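Local structure of 70 KDA protein (Xanthomonas sp., 4B2N) at residues Asp532-Pro540 against Trp567-Asn575; Ala15-Ser23 against Gly395-Ala403. The protein cleaves rubber oxidatively as an oxygenase that carries two covalently attached hemes c, and probably belongs to the cytochrome c peroxidase-related proteins. All coordinates share one frame; numbering follows the deposited sequence.

Contact 1 of 2, residues Asp532-Pro540 against Trp567-Asn575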
loop_
_atom_site.group_PDB
_atom_site.type_symbol
_atom_site.label_atom_id
_atom_site.label_comp_id
_atom_site.label_asym_id
_atom_site.label_seq_id
_atom_site.Cartn_x
_atom_site.Cartn_y
_atom_site.Cartn_z
ATOM N N ASP A 532 19.048 0.710 -18.240
ATOM C CA ASP A 532 19.718 0.021 -17.130
ATOM C C ASP A 532 18.827 -0.730 -16.176
ATOM O O ASP A 532 19.298 -1.165 -15.123
ATOM C CB ASP A 532 20.555 0.999 -16.337
ATOM C CG ASP A 532 21.782 1.470 -17.154
ATOM O OD1 ASP A 532 21.882 1.003 -18.305
ATOM O OD2 ASP A 532 22.609 2.262 -16.679
ATOM N N ARG A 533 17.559 -0.925 -16.516
ATOM C CA ARG A 533 16.705 -1.686 -15.579
ATOM C C ARG A 533 16.866 -3.184 -15.871
ATOM O O ARG A 533 16.665 -3.610 -16.975
ATOM C CB ARG A 533 15.237 -1.295 -15.791
ATOM C CG ARG A 533 14.969 0.202 -15.760
ATOM C CD ARG A 533 13.463 0.479 -15.785
ATOM N NE ARG A 533 13.188 1.930 -15.762
ATOM C CZ ARG A 533 12.137 2.501 -16.335
ATOM N NH1 ARG A 533 11.218 1.748 -16.952
ATOM N NH2 ARG A 533 12.036 3.820 -16.340
ATOM N N PRO A 534 17.173 -4.015 -14.879
ATOM C CA PRO A 534 17.293 -5.431 -15.198
ATOM C C PRO A 534 15.946 -6.097 -15.207
ATOM O O PRO A 534 15.114 -5.819 -14.327
ATOM C CB PRO A 534 18.116 -5.965 -14.028
ATOM C CG PRO A 534 17.607 -5.104 -12.858
ATOM C CD PRO A 534 17.439 -3.718 -13.456
ATOM N N LYS A 535 15.729 -7.016 -16.120
ATOM C CA LYS A 535 14.406 -7.680 -16.181
ATOM C C LYS A 535 14.201 -8.635 -15.036
ATOM O O LYS A 535 13.090 -8.841 -14.578
ATOM C CB LYS A 535 14.269 -8.498 -17.443
ATOM C CG LYS A 535 14.173 -7.587 -18.673
ATOM C CD LYS A 535 12.742 -7.141 -18.734
ATOM C CE LYS A 535 12.436 -6.479 -20.059
ATOM N NZ LYS A 535 11.420 -5.480 -19.672
ATOM N N LEU A 536 15.259 -9.312 -14.661
ATOM C CA LEU A 536 15.202 -10.172 -13.459
ATOM C C LEU A 536 16.341 -9.790 -12.561
ATOM O O LEU A 536 17.459 -9.464 -13.008
ATOM C CB LEU A 536 15.247 -11.626 -13.795
ATOM C CG LEU A 536 14.118 -12.153 -14.707
ATOM C CD1 LEU A 536 14.489 -11.738 -16.111
ATOM C CD2 LEU A 536 14.068 -13.655 -14.638
ATOM N N TRP A 537 16.086 -9.708 -11.291
ATOM C CA TRP A 537 17.176 -9.215 -10.431
ATOM C C TRP A 537 17.016 -9.756 -9.030
ATOM O O TRP A 537 15.891 -9.982 -8.566
ATOM C CB TRP A 537 17.196 -7.687 -10.491
ATOM C CG TRP A 537 15.913 -7.011 -10.061
ATOM C CD1 TRP A 537 14.836 -6.633 -10.864
ATOM C CD2 TRP A 537 15.539 -6.560 -8.708
ATOM N NE1 TRP A 537 13.860 -6.004 -10.119
ATOM C CE2 TRP A 537 14.215 -5.935 -8.833
ATOM C CE3 TRP A 537 16.144 -6.650 -7.428
ATOM C CZ2 TRP A 537 13.541 -5.391 -7.731
ATOM C CZ3 TRP A 537 15.474 -6.054 -6.313
ATOM C CH2 TRP A 537 14.190 -5.475 -6.465
ATOM N N LYS A 538 18.134 -10.014 -8.378
ATOM C CA LYS A 538 18.134 -10.807 -7.180
ATOM C C LYS A 538 18.885 -9.983 -6.141
ATOM O O LYS A 538 20.024 -9.543 -6.400
ATOM C CB LYS A 538 18.896 -12.091 -7.529
ATOM C CG LYS A 538 19.388 -12.834 -6.348
ATOM C CD LYS A 538 19.777 -14.272 -6.734
ATOM C CE LYS A 538 21.199 -14.371 -7.283
ATOM N NZ LYS A 538 21.885 -15.374 -6.424
ATOM N N ARG A 539 18.291 -9.725 -4.986
ATOM C CA ARG A 539 19.027 -8.956 -3.994
ATOM C C ARG A 539 19.842 -9.837 -3.047
ATOM O O ARG A 539 19.746 -11.039 -3.104
ATOM C CB ARG A 539 18.174 -7.869 -3.278
ATOM C CG ARG A 539 16.697 -8.107 -3.192
ATOM C CD ARG A 539 15.980 -7.047 -2.384
ATOM N NE ARG A 539 16.308 -6.919 -0.947
ATOM C CZ ARG A 539 15.478 -6.366 -0.103
ATOM N NH1 ARG A 539 14.254 -6.044 -0.576
ATOM N NH2 ARG A 539 15.763 -6.291 1.221
ATOM N N PRO A 540 20.762 -9.239 -2.269
ATOM C CA PRO A 540 21.612 -10.079 -1.433
ATOM C C PRO A 540 20.727 -10.776 -0.422
ATOM O O PRO A 540 19.796 -10.159 0.112
ATOM C CB PRO A 540 22.529 -9.053 -0.737
ATOM C CG PRO A 540 22.569 -7.888 -1.674
ATOM C CD PRO A 540 21.173 -7.828 -2.224
ATOM N N TRP A 567 18.353 -1.205 -4.006
ATOM C CA TRP A 567 18.990 -2.495 -3.626
ATOM C C TRP A 567 20.168 -2.755 -4.518
ATOM O O TRP A 567 20.121 -2.503 -5.704
ATOM C CB TRP A 567 17.981 -3.656 -3.653
ATOM C CG TRP A 567 16.960 -3.358 -2.596
ATOM C CD1 TRP A 567 15.659 -2.832 -2.754
ATOM C CD2 TRP A 567 17.193 -3.451 -1.164
ATOM N NE1 TRP A 567 15.107 -2.576 -1.510
ATOM C CE2 TRP A 567 15.984 -2.961 -0.514
ATOM C CE3 TRP A 567 18.292 -3.836 -0.374
ATOM C CZ2 TRP A 567 15.860 -2.915 0.888
ATOM C CZ3 TRP A 567 18.156 -3.815 1.007
ATOM C CH2 TRP A 567 16.957 -3.339 1.639
ATOM N N LYS A 568 21.228 -3.260 -3.928
ATOM C CA LYS A 568 22.246 -3.932 -4.736
ATOM C C LYS A 568 21.538 -5.144 -5.377
ATOM O O LYS A 568 20.618 -5.735 -4.795
ATOM C CB LYS A 568 23.436 -4.352 -3.867
ATOM C CG LYS A 568 24.233 -3.185 -3.368
ATOM C CD LYS A 568 25.449 -3.606 -2.577
ATOM C CE LYS A 568 26.451 -2.480 -2.440
ATOM N NZ LYS A 568 27.285 -2.873 -1.276
ATOM N N TYR A 569 21.909 -5.509 -6.587
ATOM C CA TYR A 569 21.241 -6.691 -7.140
ATOM C C TYR A 569 22.253 -7.361 -8.031
ATOM O O TYR A 569 23.279 -6.745 -8.430
ATOM C CB TYR A 569 19.989 -6.302 -7.959
ATOM C CG TYR A 569 20.317 -5.405 -9.127
ATOM C CD1 TYR A 569 20.691 -5.969 -10.350
ATOM C CD2 TYR A 569 20.247 -4.011 -9.018
ATOM C CE1 TYR A 569 21.034 -5.196 -11.412
ATOM C CE2 TYR A 569 20.568 -3.216 -10.089
ATOM C CZ TYR A 569 20.951 -3.839 -11.277
ATOM O OH TYR A 569 21.255 -3.163 -12.383
ATOM N N THR A 570 21.942 -8.595 -8.322
ATOM C CA THR A 570 22.600 -9.336 -9.371
ATOM C C THR A 570 21.550 -9.559 -10.425
ATOM O O THR A 570 20.427 -10.065 -10.147
ATOM C CB THR A 570 23.155 -10.650 -8.767
ATOM O OG1 THR A 570 24.138 -10.244 -7.821
ATOM C CG2 THR A 570 23.843 -11.474 -9.793
ATOM N N ALA A 571 21.859 -9.136 -11.647
ATOM C CA ALA A 571 20.980 -9.522 -12.778
ATOM C C ALA A 571 20.928 -11.060 -12.999
ATOM O O ALA A 571 21.887 -11.796 -12.676
ATOM C CB ALA A 571 21.376 -8.810 -14.062
ATOM N N VAL A 572 19.805 -11.542 -13.523
ATOM C CA VAL A 572 19.616 -12.946 -13.786
ATOM C C VAL A 572 18.845 -13.028 -15.097
ATOM O O VAL A 572 18.010 -12.141 -15.431
ATOM C CB VAL A 572 18.750 -13.568 -12.680
ATOM C CG1 VAL A 572 18.468 -15.019 -12.983
ATOM C CG2 VAL A 572 19.384 -13.407 -11.289
ATOM N N ALA A 573 19.107 -14.089 -15.859
ATOM C CA ALA A 573 18.424 -14.273 -17.142
ATOM C C ALA A 573 17.161 -15.099 -16.998
ATOM O O ALA A 573 17.135 -16.048 -16.207
ATOM C CB ALA A 573 19.384 -14.934 -18.127
ATOM N N CYS A 574 16.087 -14.770 -17.712
ATOM C CA CYS A 574 14.940 -15.701 -17.668
ATOM C C CYS A 574 15.334 -16.965 -18.469
ATOM O O CYS A 574 16.221 -16.885 -19.306
ATOM C CB CYS A 574 13.678 -15.060 -18.247
ATOM S SG CYS A 574 13.891 -14.711 -20.010
ATOM N N ASN A 575 14.674 -18.094 -18.228
ATOM C CA ASN A 575 14.969 -19.339 -18.948
ATOM C C ASN A 575 13.782 -20.281 -18.724
ATOM O O ASN A 575 13.424 -20.559 -17.553
ATOM C CB ASN A 575 16.292 -19.935 -18.431
ATOM C CG ASN A 575 16.870 -21.017 -19.352
ATOM O OD1 ASN A 575 16.143 -21.845 -19.880
ATOM N ND2 ASN A 575 18.185 -21.026 -19.493
HETATM O O HOH W 1 17.459 -9.944 -16.833
HETATM O O HOH W 2 22.623 -9.779 -5.172
#
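A bend at chi3 (-64°) in R539 turns its guanidinium onto the indole of W567. The two flat groups stack with planes 10° apart. CZ of R539 lies 3.4 Å from the centroid of the six-membered ring of W567, a cation-pi contact over the face. R539 CD sits over the five-membered ring as a CH-pi donor. S214 takes NH1 of R539 and the carbonyl of A513 takes NE1 of W567, so both layers are held from outside. With CG of Y569 between the backbone N and the carbonyl carbon (chi1 60°), one ring face meets P534, whose CG is 3.7 Å from Y569 CE1. W537 crosses Y569 at about a right angle, and its CE3 is 3.9 Å from Y569 CB. L536 packs on V572 and on C574, which forms a disulfide with C586. Two backbone bonds pair K538 with T570: K538 N to T570 O and T570 N to K538 O, both 2.9 Å. V572 N bonds L536 O at 3.2 Å. A water links L536 N to V572 O. This is antiparallel pairing at the edge of a small three-stranded sheet, with strand 536-538 in the middle.

Contact 2 of 2, residues Ala15-Ser23 against Gly395-Ala403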
loop_
_atom_site.group_PDB
_atom_site.type_symbol
_atom_site.label_atom_id
_atom_site.label_comp_id
_atom_site.label_asym_id
_atom_site.label_seq_id
_atom_site.Cartn_x
_atom_site.Cartn_y
_atom_site.Cartn_z
ATOM N N ALA A 15 17.357 35.368 -1.464
ATOM C CA ALA A 15 16.463 34.595 -2.365
ATOM C C ALA A 15 16.385 33.182 -1.805
ATOM O O ALA A 15 17.425 32.589 -1.553
ATOM C CB ALA A 15 16.999 34.593 -3.796
ATOM N N LEU A 16 15.157 32.668 -1.624
ATOM C CA LEU A 16 14.815 31.331 -1.015
ATOM C C LEU A 16 15.698 30.131 -1.378
ATOM O O LEU A 16 16.236 30.074 -2.494
ATOM C CB LEU A 16 13.385 30.984 -1.401
ATOM C CG LEU A 16 12.183 31.469 -0.592
ATOM C CD1 LEU A 16 12.381 31.422 0.925
ATOM C CD2 LEU A 16 11.825 32.858 -1.071
ATOM N N PRO A 17 15.826 29.130 -0.462
ATOM C CA PRO A 17 16.657 27.983 -0.810
ATOM C C PRO A 17 16.082 27.049 -1.892
ATOM O O PRO A 17 14.865 27.027 -2.143
ATOM C CB PRO A 17 16.776 27.216 0.522
ATOM C CG PRO A 17 15.507 27.551 1.235
ATOM C CD PRO A 17 15.246 28.998 0.889
ATOM N N LEU A 18 16.971 26.294 -2.524
ATOM C CA LEU A 18 16.578 25.225 -3.445
ATOM C C LEU A 18 16.333 23.944 -2.610
ATOM O O LEU A 18 15.374 23.213 -2.845
ATOM C CB LEU A 18 17.680 24.980 -4.507
ATOM C CG LEU A 18 17.861 25.988 -5.644
ATOM C CD1 LEU A 18 19.149 25.775 -6.404
ATOM C CD2 LEU A 18 16.681 26.032 -6.604
ATOM N N LEU A 19 17.194 23.682 -1.637
ATOM C CA LEU A 19 17.107 22.437 -0.866
ATOM C C LEU A 19 16.137 22.672 0.282
ATOM O O LEU A 19 15.890 23.815 0.692
ATOM C CB LEU A 19 18.482 22.058 -0.329
ATOM C CG LEU A 19 19.506 21.766 -1.420
ATOM C CD1 LEU A 19 20.787 21.215 -0.798
ATOM C CD2 LEU A 19 18.976 20.829 -2.505
ATOM N N ASP A 20 15.548 21.602 0.785
ATOM C CA ASP A 20 14.676 21.704 1.894
ATOM C C ASP A 20 14.710 20.371 2.659
ATOM O O ASP A 20 13.725 19.628 2.642
ATOM C CB ASP A 20 13.272 21.893 1.350
ATOM C CG ASP A 20 12.221 22.044 2.456
ATOM O OD1 ASP A 20 12.549 22.322 3.591
ATOM O OD2 ASP A 20 11.041 21.960 2.201
ATOM N N GLN A 21 15.799 20.079 3.338
ATOM C CA GLN A 21 15.957 18.819 4.100
ATOM C C GLN A 21 15.167 18.946 5.423
ATOM O O GLN A 21 15.187 19.948 6.015
ATOM C CB GLN A 21 17.458 18.584 4.307
ATOM C CG GLN A 21 18.194 18.612 2.950
ATOM C CD GLN A 21 19.706 18.932 3.024
ATOM O OE1 GLN A 21 20.147 20.099 2.944
ATOM N NE2 GLN A 21 20.507 17.880 3.133
ATOM N N ALA A 22 14.361 17.964 5.846
ATOM C CA ALA A 22 13.525 18.194 7.058
ATOM C C ALA A 22 13.297 16.922 7.753
ATOM O O ALA A 22 13.129 15.886 7.097
ATOM C CB ALA A 22 12.219 18.851 6.741
ATOM N N SER A 23 13.367 16.982 9.080
ATOM C CA SER A 23 13.104 15.846 9.902
ATOM C C SER A 23 11.590 15.747 10.010
ATOM O O SER A 23 11.007 14.634 10.129
ATOM C CB SER A 23 13.668 16.138 11.287
ATOM O OG SER A 23 15.028 15.836 11.277
ATOM N N GLY A 395 5.373 16.970 -8.122
ATOM C CA GLY A 395 5.257 18.012 -7.112
ATOM C C GLY A 395 6.431 18.958 -7.064
ATOM O O GLY A 395 7.551 18.598 -7.474
ATOM N N VAL A 396 6.191 20.148 -6.511
ATOM C CA VAL A 396 7.261 21.135 -6.288
ATOM C C VAL A 396 7.809 21.084 -4.854
ATOM O O VAL A 396 7.051 21.243 -3.879
ATOM C CB VAL A 396 6.708 22.563 -6.530
ATOM C CG1 VAL A 396 7.768 23.610 -6.198
ATOM C CG2 VAL A 396 6.245 22.718 -7.973
ATOM N N TYR A 397 9.123 20.821 -4.728
ATOM C CA TYR A 397 9.739 20.614 -3.425
ATOM C C TYR A 397 10.532 21.816 -2.969
ATOM O O TYR A 397 10.637 22.034 -1.790
ATOM C CB TYR A 397 10.653 19.372 -3.378
ATOM C CG TYR A 397 9.888 18.101 -3.618
ATOM C CD1 TYR A 397 8.764 17.806 -2.876
ATOM C CD2 TYR A 397 10.263 17.236 -4.628
ATOM C CE1 TYR A 397 8.006 16.654 -3.142
ATOM C CE2 TYR A 397 9.520 16.111 -4.950
ATOM C CZ TYR A 397 8.406 15.806 -4.186
ATOM O OH TYR A 397 7.694 14.687 -4.504
ATOM N N SER A 398 11.142 22.525 -3.907
ATOM C CA SER A 398 12.099 23.583 -3.630
ATOM C C SER A 398 11.328 24.812 -3.126
ATOM O O SER A 398 10.371 25.268 -3.821
ATOM C CB SER A 398 12.859 23.882 -4.925
ATOM O OG SER A 398 13.085 25.263 -5.095
ATOM N N PRO A 399 11.685 25.320 -1.915
ATOM C CA PRO A 399 10.939 26.480 -1.413
ATOM C C PRO A 399 10.984 27.649 -2.402
ATOM O O PRO A 399 10.032 28.393 -2.533
ATOM C CB PRO A 399 11.708 26.845 -0.136
ATOM C CG PRO A 399 12.265 25.537 0.334
ATOM C CD PRO A 399 12.718 24.885 -0.955
ATOM N N ARG A 400 12.102 27.773 -3.099
ATOM C CA ARG A 400 12.245 28.853 -4.089
ATOM C C ARG A 400 11.212 28.726 -5.213
ATOM O O ARG A 400 10.554 29.691 -5.547
ATOM C CB ARG A 400 13.655 28.891 -4.646
ATOM C CG ARG A 400 13.896 30.055 -5.601
ATOM C CD ARG A 400 15.243 29.984 -6.322
ATOM N NE ARG A 400 16.367 29.893 -5.401
ATOM C CZ ARG A 400 17.635 29.708 -5.764
ATOM N NH1 ARG A 400 17.981 29.606 -7.053
ATOM N NH2 ARG A 400 18.566 29.603 -4.833
ATOM N N HIS A 401 11.034 27.520 -5.754
ATOM C CA HIS A 401 10.064 27.325 -6.795
ATOM C C HIS A 401 8.685 27.320 -6.216
ATOM O O HIS A 401 7.741 27.748 -6.887
ATOM C CB HIS A 401 10.382 26.049 -7.525
ATOM C CG HIS A 401 11.648 26.140 -8.324
ATOM N ND1 HIS A 401 12.876 26.004 -7.771
ATOM C CD2 HIS A 401 11.854 26.380 -9.662
ATOM C CE1 HIS A 401 13.808 26.133 -8.707
ATOM N NE2 HIS A 401 13.202 26.395 -9.859
ATOM N N ALA A 402 8.539 26.863 -4.956
ATOM C CA ALA A 402 7.205 26.879 -4.334
ATOM C C ALA A 402 6.600 28.257 -4.179
ATOM O O ALA A 402 5.385 28.401 -4.218
ATOM C CB ALA A 402 7.160 26.126 -3.015
ATOM N N ALA A 403 7.457 29.273 -3.996
ATOM C CA ALA A 403 7.012 30.682 -3.929
ATOM C C ALA A 403 6.826 31.339 -5.294
ATOM O O ALA A 403 6.544 32.519 -5.346
ATOM C CB ALA A 403 7.991 31.502 -3.092
HETATM O O HOH W 3 10.155 20.521 0.115
#
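The guanidinium of R400 meets L16 at its edge and L18 over one face. L16 offers its carbonyl O, almost exactly in the guanidinium plane. The bond from R400 NE to L16 O is 2.9 Å and nearly straight, 167° at the hydrogen. A second bond to the same oxygen, from NH2, is weak. L18 instead covers one face: its CG lies 3.6 Å above the plane, over the centre, and the two side chains run obliquely to each other. The arginine chain leaves with CG anti to the backbone N (chi1 -176°) and bends at chi3 (-56°), which brings NE round to L16 O. The backbone adds to this grip, since R400 N donates to P17 O at 3.0 Å.

L18 also touches H401, the residue after R400. L18 CD2 comes to the edge of the H401 imidazole, 3.6 Å from CE1. S398 OG lies at the edge of the same ring and shares a hydrogen bond of 2.8 Å with H401 ND1. E369 holds NE2, so both ring nitrogens of H401 are engaged.

P399 faces the 15-23 segment. P17 crosses it at about a right angle, P17 CG to P399 CG 3.9 Å, while D20 CB packs on P399 CD. The D20 carboxylate makes a salt bridge with K414, and a water joins D20 OD2 to Y397 O.

S398 is at the N-cap position of the short helix 399-402. Residues 16-20 of the N-terminal loop pack against the first residues of that helix. Helix 357-369 supports both sides: V365 meets L18, and H368 stacks on H401. Y658 of helix 649-660 touches L19 and Y397.

How the contacts relate
Both contacts are partly buried and lie toward the outside of the chain, their centres 35 Å apart and their nearest atoms about 17 Å apart. They share no element. Contact 1 joins two strands close in sequence, while contact 2 ties the N-terminal loop to a short helix 372 residues away. Each uses an arginine guanidinium covered on one face, by an indole in contact 1 and by a leucine in contact 2. Contact 1 relies on paired backbones and aromatic packing; contact 2 relies on loop carbonyls bound by the backbone N and the guanidinium of one arginine. The side chain of Y397 is about 8 Å from a bound heme c, that of W537 about 11 Å.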